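Local coordinates for SusD superfamily protein (Bacteroides thetaiotaomicron VPI-5482, PDB 3HDX) that probably binds polysaccharide at the outer membrane of a gut Bacteroides, as a SusD homolog linked to carbohydrate metabolism, at residues A[73-78]-A[127-132]; A[133-138]-A[145-150]; A[170-175]-A[227-232]. All blocks are in the same frame, centred on the assembly; numbering follows the deposited sequence. Where two conformers were deposited one is given.

The three contacts lie at helix ends and in the loops that join helices of a SusD-like protein, and none of them involves a ligand in this model. Interaction 1 and interaction 2 are neighbours, their centres about 12 Å apart, and the chain runs straight from 127-132 into 133-138. Two hydrogen bonds probably join them: Asp131 O to Arg149 NH2 at 2.8 Å and Val132 O to Thr150 N at 2.9 Å, so the loop that leaves helix 104-129 is fastened to its own returning arm. Interaction 3 sits about 31 Å from interaction 1, centre to centre, across the centre of the chain, with about 18 Å between nearest atoms.

Interaction 1 of 3, residues A[73-78]-A[127-132]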
loop_
_atom_site.group_PDB
_atom_site.type_symbol
_atom_site.label_atom_id
_atom_site.label_comp_id
_atom_site.label_asym_id
_atom_site.label_seq_id
_atom_site.Cartn_x
_atom_site.Cartn_y
_atom_site.Cartn_z
ATOM N N SER A 73 4.322 12.869 -10.521
ATOM C CA SER A 73 5.717 13.087 -10.173
ATOM C C SER A 73 5.954 14.216 -9.183
ATOM O O SER A 73 7.048 14.292 -8.656
ATOM C CB SER A 73 6.600 13.343 -11.414
ATOM O OG SER A 73 6.492 14.662 -11.889
ATOM N N ASN A 74 4.967 15.074 -8.941
ATOM C CA ASN A 74 5.089 16.173 -7.975
ATOM C C ASN A 74 4.749 15.603 -6.596
ATOM O O ASN A 74 3.634 15.185 -6.374
ATOM C CB ASN A 74 4.131 17.315 -8.376
ATOM C CG ASN A 74 4.262 18.535 -7.476
ATOM O OD1 ASN A 74 4.296 18.408 -6.258
ATOM N ND2 ASN A 74 4.310 19.729 -8.076
ATOM N N TRP A 75 5.716 15.654 -5.677
ATOM C CA TRP A 75 5.565 15.086 -4.339
ATOM C C TRP A 75 4.850 15.964 -3.288
ATOM O O TRP A 75 4.802 15.605 -2.134
ATOM C CB TRP A 75 6.923 14.557 -3.804
ATOM C CG TRP A 75 7.997 15.598 -3.693
ATOM C CD1 TRP A 75 7.872 16.937 -3.333
ATOM C CD2 TRP A 75 9.388 15.384 -3.915
ATOM N NE1 TRP A 75 9.103 17.537 -3.331
ATOM C CE2 TRP A 75 10.051 16.612 -3.660
ATOM C CE3 TRP A 75 10.157 14.269 -4.298
ATOM C CZ2 TRP A 75 11.417 16.755 -3.803
ATOM C CZ3 TRP A 75 11.518 14.409 -4.419
ATOM C CH2 TRP A 75 12.134 15.653 -4.206
ATOM N N ARG A 76 4.293 17.117 -3.691
ATOM C CA ARG A 76 3.689 18.047 -2.726
ATOM C C ARG A 76 2.680 17.381 -1.773
ATOM O O ARG A 76 2.678 17.676 -0.581
ATOM C CB ARG A 76 3.072 19.256 -3.471
ATOM C CG ARG A 76 2.592 20.380 -2.596
ATOM C CD ARG A 76 2.003 21.582 -3.380
ATOM N NE ARG A 76 1.595 22.636 -2.451
ATOM C CZ ARG A 76 2.362 23.666 -2.100
ATOM N NH1 ARG A 76 3.573 23.813 -2.621
ATOM N NH2 ARG A 76 1.911 24.565 -1.234
ATOM N N ARG A 77 1.797 16.536 -2.322
ATOM C CA ARG A 77 0.779 15.877 -1.532
ATOM C C ARG A 77 1.325 15.034 -0.372
ATOM O O ARG A 77 0.679 14.916 0.660
ATOM C CB ARG A 77 -0.163 15.059 -2.416
ATOM C CG ARG A 77 0.513 13.917 -3.158
ATOM C CD ARG A 77 -0.362 13.369 -4.300
ATOM N NE ARG A 77 0.251 12.229 -4.987
ATOM C CZ ARG A 77 1.195 12.312 -5.939
ATOM N NH1 ARG A 77 1.725 13.500 -6.292
ATOM N NH2 ARG A 77 1.639 11.205 -6.555
ATOM N N PHE A 78 2.523 14.497 -0.541
ATOM C CA PHE A 78 3.188 13.787 0.557
ATOM C C PHE A 78 3.673 14.747 1.639
ATOM O O PHE A 78 3.470 14.487 2.811
ATOM C CB PHE A 78 4.282 12.865 0.027
ATOM C CG PHE A 78 3.717 11.716 -0.741
ATOM C CD1 PHE A 78 3.306 10.566 -0.044
ATOM C CD2 PHE A 78 3.480 11.793 -2.099
ATOM C CE1 PHE A 78 2.734 9.494 -0.727
ATOM C CE2 PHE A 78 2.882 10.717 -2.760
ATOM C CZ PHE A 78 2.522 9.595 -2.079
ATOM N N ARG A 127 9.908 4.936 -1.775
ATOM C CA ARG A 127 9.804 3.892 -2.788
ATOM C C ARG A 127 9.593 4.485 -4.187
ATOM O O ARG A 127 10.018 3.878 -5.180
ATOM C CB ARG A 127 8.657 2.932 -2.526
ATOM C CG ARG A 127 8.806 2.089 -1.267
ATOM C CD ARG A 127 7.820 0.915 -1.323
ATOM N NE ARG A 127 6.448 1.376 -1.451
ATOM C CZ ARG A 127 5.372 0.583 -1.359
ATOM N NH1 ARG A 127 5.486 -0.712 -1.118
ATOM N NH2 ARG A 127 4.178 1.104 -1.493
ATOM N N ILE A 128 8.917 5.641 -4.252
ATOM C CA ILE A 128 8.585 6.292 -5.525
ATOM C C ILE A 128 9.751 7.093 -6.109
ATOM O O ILE A 128 10.076 6.932 -7.284
ATOM C CB ILE A 128 7.284 7.150 -5.395
ATOM C CG1 ILE A 128 6.072 6.257 -5.126
ATOM C CG2 ILE A 128 7.040 7.996 -6.636
ATOM C CD1 ILE A 128 4.808 6.996 -4.815
ATOM N N TRP A 129 10.338 7.956 -5.301
ATOM C CA TRP A 129 11.351 8.914 -5.748
ATOM C C TRP A 129 12.774 8.597 -5.303
ATOM O O TRP A 129 13.715 9.139 -5.861
ATOM C CB TRP A 129 10.993 10.351 -5.292
ATOM C CG TRP A 129 9.835 10.949 -6.019
ATOM C CD1 TRP A 129 9.858 11.542 -7.267
ATOM C CD2 TRP A 129 8.491 11.065 -5.551
ATOM N NE1 TRP A 129 8.600 11.972 -7.598
ATOM C CE2 TRP A 129 7.746 11.694 -6.558
ATOM C CE3 TRP A 129 7.834 10.671 -4.382
ATOM C CZ2 TRP A 129 6.385 11.925 -6.426
ATOM C CZ3 TRP A 129 6.481 10.889 -4.261
ATOM C CH2 TRP A 129 5.775 11.523 -5.268
ATOM N N GLY A 130 12.937 7.716 -4.317
ATOM C CA GLY A 130 14.263 7.454 -3.755
ATOM C C GLY A 130 14.595 8.545 -2.731
ATOM O O GLY A 130 13.878 8.739 -1.756
ATOM N N ASP A 131 15.663 9.295 -2.980
ATOM C CA ASP A 131 16.068 10.354 -2.086
ATOM C C ASP A 131 14.983 11.429 -2.068
ATOM O O ASP A 131 14.479 11.823 -3.118
ATOM C CB ASP A 131 17.382 11.000 -2.540
ATOM C CG ASP A 131 18.577 10.058 -2.564
ATOM O OD1 ASP A 131 18.549 8.918 -2.028
ATOM O OD2 ASP A 131 19.611 10.526 -3.141
ATOM N N VAL A 132 14.647 11.931 -0.883
ATOM C CA VAL A 132 13.650 13.002 -0.741
ATOM C C VAL A 132 14.096 13.903 0.402
ATOM O O VAL A 132 14.778 13.416 1.338
ATOM C CB VAL A 132 12.198 12.475 -0.473
ATOM C CG1 VAL A 132 11.691 11.592 -1.605
ATOM C CG2 VAL A 132 12.148 11.729 0.864
#
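Trp75 and Trp129 carry most of this buried contact, as an edge-to-face aromatic pair. The six-membered ring of Trp75 turns its edge to the five-membered ring of Trp129, with centroids 5.2 Å apart and planes at 79°. Trp75 CE3 makes the approach, 3.8 Å from Trp129 CG. The same face of Trp129 also receives a CH-pi contact: Trp75 CB stands 3.6 Å from the centroid of the six-membered ring, close to its normal. The backbone sets CB there; the first torsion (60°), with CG between backbone N and carbonyl carbon, then swings the indole edge onto the five-membered ring. Ile128 CG2 covers the opposite face, so the Trp129 indole is clamped flat between its helix neighbour and Trp75.

The apolar contacts widen this aromatic cluster. Phe78 CD2 meets the rim of Trp129 at CZ3, 3.8 Å away, with the two ring planes steeply inclined, and Val132 CG1 touches Trp75 CZ3 at 4.0 Å. Met125, one turn earlier on helix 104-129, packs against Trp75, Phe78 and Val132 alike.

In the fold, the contact joins the start of helix 76-91 to the end of helix 104-129, within the mainly helical, TPR-like framework of SusD proteins. Trp75 holds the N-cap position of the first helix, and Gly130 leaves the second with positive phi.

Polar contacts are fewer. Trp129 NE1 gives a weak, bent hydrogen bond to Ser73 O (3.0 Å, 125° at the hydrogen) and another weak one to Pro459 O, so the buried indole N-H is shared between two carbonyls. Asn74 OD1 accepts from Arg76 N at 2.9 Å, in the plane of its carbonyl, forming an Asx turn as the helix begins. Arg77 lays its guanidinium over Phe78 CE2 while NE bonds Ala28 O and NH2 bonds Val72 O.

Interaction 2 of 3, residues A[133-138]-A[145-150]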
loop_
_atom_site.group_PDB
_atom_site.type_symbol
_atom_site.label_atom_id
_atom_site.label_comp_id
_atom_site.label_asym_id
_atom_site.label_seq_id
_atom_site.Cartn_x
_atom_site.Cartn_y
_atom_site.Cartn_z
ATOM N N PRO A 133 13.729 15.213 0.362
ATOM C CA PRO A 133 14.167 16.074 1.491
ATOM C C PRO A 133 13.580 15.631 2.852
ATOM O O PRO A 133 12.356 15.419 2.969
ATOM C CB PRO A 133 13.662 17.475 1.116
ATOM C CG PRO A 133 13.451 17.414 -0.330
ATOM C CD PRO A 133 13.206 16.007 -0.768
ATOM N N LEU A 134 14.469 15.429 3.829
ATOM C CA LEU A 134 14.024 14.987 5.146
ATOM C C LEU A 134 13.689 16.207 6.022
ATOM O O LEU A 134 14.579 16.869 6.543
ATOM C CB LEU A 134 15.068 14.085 5.794
ATOM C CG LEU A 134 14.693 13.555 7.187
ATOM C CD1 LEU A 134 13.319 12.866 7.271
ATOM C CD2 LEU A 134 15.866 12.617 7.700
ATOM N N VAL A 135 12.402 16.519 6.093
ATOM C CA VAL A 135 11.852 17.613 6.885
ATOM C C VAL A 135 11.232 17.020 8.170
ATOM O O VAL A 135 10.292 16.220 8.107
ATOM C CB VAL A 135 10.827 18.418 6.064
ATOM C CG1 VAL A 135 10.262 19.587 6.924
ATOM C CG2 VAL A 135 11.455 18.921 4.731
ATOM N N THR A 136 11.702 17.463 9.331
ATOM C CA THR A 136 11.284 16.901 10.631
ATOM C C THR A 136 10.531 17.906 11.528
ATOM O O THR A 136 10.326 17.658 12.736
ATOM C CB THR A 136 12.572 16.407 11.379
ATOM O OG1 THR A 136 13.423 17.541 11.598
ATOM C CG2 THR A 136 13.321 15.347 10.553
ATOM N N TYR A 137 10.174 19.044 10.935
ATOM C CA TYR A 137 9.543 20.155 11.654
ATOM C C TYR A 137 8.529 20.851 10.759
ATOM O O TYR A 137 8.629 20.753 9.521
ATOM C CB TYR A 137 10.640 21.123 12.091
ATOM C CG TYR A 137 11.501 21.659 10.951
ATOM C CD1 TYR A 137 12.600 20.945 10.493
ATOM C CD2 TYR A 137 11.184 22.877 10.311
ATOM C CE1 TYR A 137 13.341 21.384 9.430
ATOM C CE2 TYR A 137 11.959 23.345 9.271
ATOM C CZ TYR A 137 13.035 22.617 8.840
ATOM O OH TYR A 137 13.813 23.062 7.815
ATOM N N SER A 138 7.605 21.598 11.363
ATOM C CA SER A 138 6.593 22.268 10.548
ATOM C C SER A 138 7.133 23.531 9.870
ATOM O O SER A 138 8.110 24.154 10.327
ATOM C CB SER A 138 5.354 22.617 11.348
ATOM O OG SER A 138 5.628 23.647 12.253
ATOM N N PRO A 145 11.296 24.153 3.067
ATOM C CA PRO A 145 12.678 24.353 3.523
ATOM C C PRO A 145 13.722 24.257 2.412
ATOM O O PRO A 145 13.605 23.385 1.542
ATOM C CB PRO A 145 12.878 23.211 4.547
ATOM C CG PRO A 145 11.470 22.995 5.090
ATOM C CD PRO A 145 10.581 23.160 3.896
ATOM N N SER A 146 14.727 25.150 2.465
ATOM C CA SER A 146 15.813 25.169 1.480
ATOM C C SER A 146 16.853 24.139 1.897
ATOM O O SER A 146 17.715 24.378 2.777
ATOM C CB SER A 146 16.455 26.541 1.344
ATOM O OG SER A 146 17.485 26.483 0.384
HETATM N N MSE A 147 16.763 22.967 1.266
HETATM C CA MSE A 147 17.636 21.842 1.566
HETATM C C MSE A 147 17.625 20.872 0.391
HETATM O O MSE A 147 16.652 20.857 -0.380
HETATM C CB MSE A 147 17.140 21.138 2.863
HETATM C CG MSE A 147 15.776 20.470 2.735
HETATM SE SE MSE A 147 15.276 19.366 4.220
HETATM C CE MSE A 147 16.732 18.160 4.174
ATOM N N PRO A 148 18.666 20.044 0.267
ATOM C CA PRO A 148 18.687 19.078 -0.787
ATOM C C PRO A 148 17.809 17.848 -0.450
ATOM O O PRO A 148 17.265 17.689 0.651
ATOM C CB PRO A 148 20.160 18.707 -0.871
ATOM C CG PRO A 148 20.603 18.800 0.560
ATOM C CD PRO A 148 19.884 19.955 1.109
ATOM N N ARG A 149 17.704 16.988 -1.430
ATOM C CA ARG A 149 17.146 15.656 -1.217
ATOM C C ARG A 149 18.086 14.937 -0.240
ATOM O O ARG A 149 19.330 15.077 -0.315
ATOM C CB ARG A 149 17.053 14.918 -2.552
ATOM C CG ARG A 149 16.114 15.607 -3.528
ATOM C CD ARG A 149 16.192 15.056 -4.915
ATOM N NE ARG A 149 15.666 13.697 -4.957
ATOM C CZ ARG A 149 15.784 12.862 -5.974
ATOM N NH1 ARG A 149 16.426 13.217 -7.102
ATOM N NH2 ARG A 149 15.308 11.632 -5.837
ATOM N N THR A 150 17.496 14.211 0.694
ATOM C CA THR A 150 18.239 13.447 1.706
ATOM C C THR A 150 18.356 12.009 1.231
ATOM O O THR A 150 17.409 11.477 0.656
ATOM C CB THR A 150 17.506 13.509 3.067
ATOM O OG1 THR A 150 17.270 14.888 3.413
ATOM C CG2 THR A 150 18.315 12.795 4.197
#
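Thr150 OG1 accepts a hydrogen bond from Leu134 N, 2.9 Å long and 150° at the hydrogen, and this bond pins together the two arms of the long loop between helices 104-129 and 152-169 of the SusD fold. Neither arm forms a regular strand. At its base, Pro133 and Arg149 approach to 4.0 Å between CA atoms; besides Asp131, the partner of its NH2, Arg149 reaches Glu472 O through NH1.

The Thr150 side chain is turned with OG1 opposite its carbonyl carbon (chi1 -54°), which presents the hydroxyl oxygen to Leu134 N and brings it 3.3 Å from Leu134 CB. CG2 lies against the same CB, and both residues touch Val155 on helix 152-169. A valine here would remove the oxygen that receives Leu134 N, and would probably leave that backbone N-H without its mate and the arms less firmly tied.

Selenomethionine Met147 fills the space between the arms. Its first torsion (66°) sends CG inward, between its own N and carbonyl carbon; the chain then runs straight to SE and bends at the last torsion, which turns CE toward the backbone of Leu134. SE is 3.9 Å from Val135 CG2 and also packs against Pro133 CB, while CE comes within 3.5 Å of Leu134 O. Pro133 also brings CA to 3.6 Å from Pro148 O in a CA-H...O contact.

Farther out, both methyls of Val135 touch Pro145 CG, the side chains crossing at about a right angle. The Tyr137 side chain runs alongside the same proline, pointing the opposite way to it, and its OH ends 3.4 Å from Pro145 CB.

Interaction 3 of 3, residues A[170-175]-A[227-232]; sequences LPYQYG and ASEINA
Tyr172 lays one ring face against Glu229 CB, a CH-pi contact with CB 3.8 Å from the ring centroid and 20° off its normal. The glutamate was modelled in two conformers, so the place of its carboxylate is uncertain. Ile230 comes to the ring edge instead: CG2 is 3.8 Å from Tyr172 CD1 and also touches Tyr172 O.

The polar tie is Gln173 NE2 to Glu229 O, 2.9 Å and nearly straight at 172°. The oxygen lies in the amide plane of Gln173, whereas the donor stands well above the plane of the Glu229 carbonyl.

A second shell fixes these groups. Gln190 bonds both Gln173 OE1 and Asn231 ND2, bridging the two segments; Lys196 makes a cation-pi contact with Tyr172, and Leu197 of helix 196-209 touches both Tyr172 and Ile230. Within 227-232, Ala227 O accepts from Ile230 N and Ala232 N on opposite faces of its plane, tightening the turn.

Here the loop after helix 152-169 meets the turn that closes helix 213-226, a surface junction between helix ends in the TPR-like helical framework of the SusD family.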
loop_
_atom_site.group_PDB
_atom_site.type_symbol
_atom_site.label_atom_id
_atom_site.label_comp_id
_atom_site.label_asym_id
_atom_site.label_seq_id
_atom_site.Cartn_x
_atom_site.Cartn_y
_atom_site.Cartn_z
ATOM N N LEU A 170 0.627 3.270 20.340
ATOM C CA LEU A 170 -0.478 2.821 19.502
ATOM C C LEU A 170 -1.100 1.570 20.108
ATOM O O LEU A 170 -0.371 0.604 20.355
ATOM C CB LEU A 170 -0.030 2.460 18.082
ATOM C CG LEU A 170 0.399 3.605 17.175
ATOM C CD1 LEU A 170 1.229 3.017 15.975
ATOM C CD2 LEU A 170 -0.821 4.438 16.736
ATOM N N PRO A 171 -2.418 1.605 20.356
ATOM C CA PRO A 171 -3.079 0.407 20.837
ATOM C C PRO A 171 -3.436 -0.535 19.673
ATOM O O PRO A 171 -3.298 -0.186 18.492
ATOM C CB PRO A 171 -4.341 0.975 21.497
ATOM C CG PRO A 171 -4.730 2.085 20.542
ATOM C CD PRO A 171 -3.390 2.686 20.090
ATOM N N TYR A 172 -3.821 -1.755 20.019
ATOM C CA TYR A 172 -4.391 -2.706 19.050
ATOM C C TYR A 172 -5.797 -2.231 18.631
ATOM O O TYR A 172 -6.122 -2.241 17.441
ATOM C CB TYR A 172 -4.433 -4.115 19.593
ATOM C CG TYR A 172 -3.062 -4.693 19.792
ATOM C CD1 TYR A 172 -2.251 -4.972 18.698
ATOM C CD2 TYR A 172 -2.568 -5.033 21.054
ATOM C CE1 TYR A 172 -1.007 -5.521 18.845
ATOM C CE2 TYR A 172 -1.311 -5.590 21.195
ATOM C CZ TYR A 172 -0.522 -5.842 20.076
ATOM O OH TYR A 172 0.736 -6.407 20.206
ATOM N N GLN A 173 -6.616 -1.847 19.631
ATOM C CA GLN A 173 -7.972 -1.322 19.410
ATOM C C GLN A 173 -8.157 -0.065 20.240
ATOM O O GLN A 173 -7.529 0.076 21.309
ATOM C CB GLN A 173 -9.029 -2.378 19.725
ATOM C CG GLN A 173 -8.942 -3.545 18.764
ATOM C CD GLN A 173 -10.113 -4.471 18.795
ATOM O OE1 GLN A 173 -11.252 -4.044 18.789
ATOM N NE2 GLN A 173 -9.842 -5.767 18.759
ATOM N N TYR A 174 -9.039 0.807 19.768
ATOM C CA TYR A 174 -9.263 2.127 20.377
ATOM C C TYR A 174 -10.549 2.198 21.181
ATOM O O TYR A 174 -11.611 1.988 20.646
ATOM C CB TYR A 174 -9.302 3.188 19.290
ATOM C CG TYR A 174 -7.947 3.468 18.672
ATOM C CD1 TYR A 174 -7.462 2.735 17.602
ATOM C CD2 TYR A 174 -7.139 4.495 19.180
ATOM C CE1 TYR A 174 -6.191 3.021 17.063
ATOM C CE2 TYR A 174 -5.895 4.771 18.658
ATOM C CZ TYR A 174 -5.434 4.029 17.576
ATOM O OH TYR A 174 -4.194 4.345 17.077
ATOM N N GLY A 175 -10.407 2.574 22.447
ATOM C CA GLY A 175 -11.510 2.807 23.341
ATOM C C GLY A 175 -12.142 1.574 23.937
ATOM O O GLY A 175 -11.907 0.450 23.500
ATOM N N ALA A 227 -2.410 -11.020 15.235
ATOM C CA ALA A 227 -3.506 -10.588 14.349
ATOM C C ALA A 227 -4.863 -10.540 15.073
ATOM O O ALA A 227 -5.682 -9.650 14.824
ATOM C CB ALA A 227 -3.590 -11.521 13.134
ATOM N N SER A 228 -5.104 -11.522 15.946
ATOM C CA SER A 228 -6.400 -11.556 16.674
ATOM C C SER A 228 -6.622 -10.307 17.523
ATOM O O SER A 228 -7.778 -9.915 17.744
ATOM C CB SER A 228 -6.564 -12.819 17.536
ATOM O OG SER A 228 -5.652 -12.803 18.598
ATOM N N GLU A 229 -5.549 -9.637 17.945
ATOM C CA GLU A 229 -5.694 -8.438 18.798
ATOM C C GLU A 229 -6.380 -7.283 18.080
ATOM O O GLU A 229 -6.981 -6.435 18.725
ATOM C CB GLU A 229 -4.339 -7.960 19.314
ATOM C CG GLU A 229 -3.560 -8.958 20.155
ATOM C CD GLU A 229 -4.053 -9.071 21.577
ATOM O OE1 GLU A 229 -5.029 -8.343 21.940
ATOM O OE2 GLU A 229 -3.447 -9.918 22.306
ATOM N N ILE A 230 -6.235 -7.225 16.751
ATOM C CA ILE A 230 -6.869 -6.196 15.926
ATOM C C ILE A 230 -8.046 -6.751 15.117
ATOM O O ILE A 230 -8.630 -6.045 14.281
ATOM C CB ILE A 230 -5.837 -5.520 14.995
ATOM C CG1 ILE A 230 -5.300 -6.482 13.916
ATOM C CG2 ILE A 230 -4.658 -4.932 15.788
ATOM C CD1 ILE A 230 -4.545 -5.764 12.799
ATOM N N ASN A 231 -8.380 -8.026 15.360
ATOM C CA ASN A 231 -9.420 -8.728 14.623
ATOM C C ASN A 231 -9.114 -8.860 13.112
ATOM O O ASN A 231 -10.003 -8.702 12.285
ATOM C CB ASN A 231 -10.806 -8.101 14.856
ATOM C CG ASN A 231 -11.941 -9.029 14.450
ATOM O OD1 ASN A 231 -11.860 -10.251 14.639
ATOM N ND2 ASN A 231 -13.009 -8.450 13.915
ATOM N N ALA A 232 -7.841 -9.090 12.790
ATOM C CA ALA A 232 -7.401 -9.316 11.417
ATOM C C ALA A 232 -7.370 -10.821 11.153
ATOM O O ALA A 232 -6.881 -11.606 11.972
ATOM C CB ALA A 232 -6.032 -8.690 11.151
#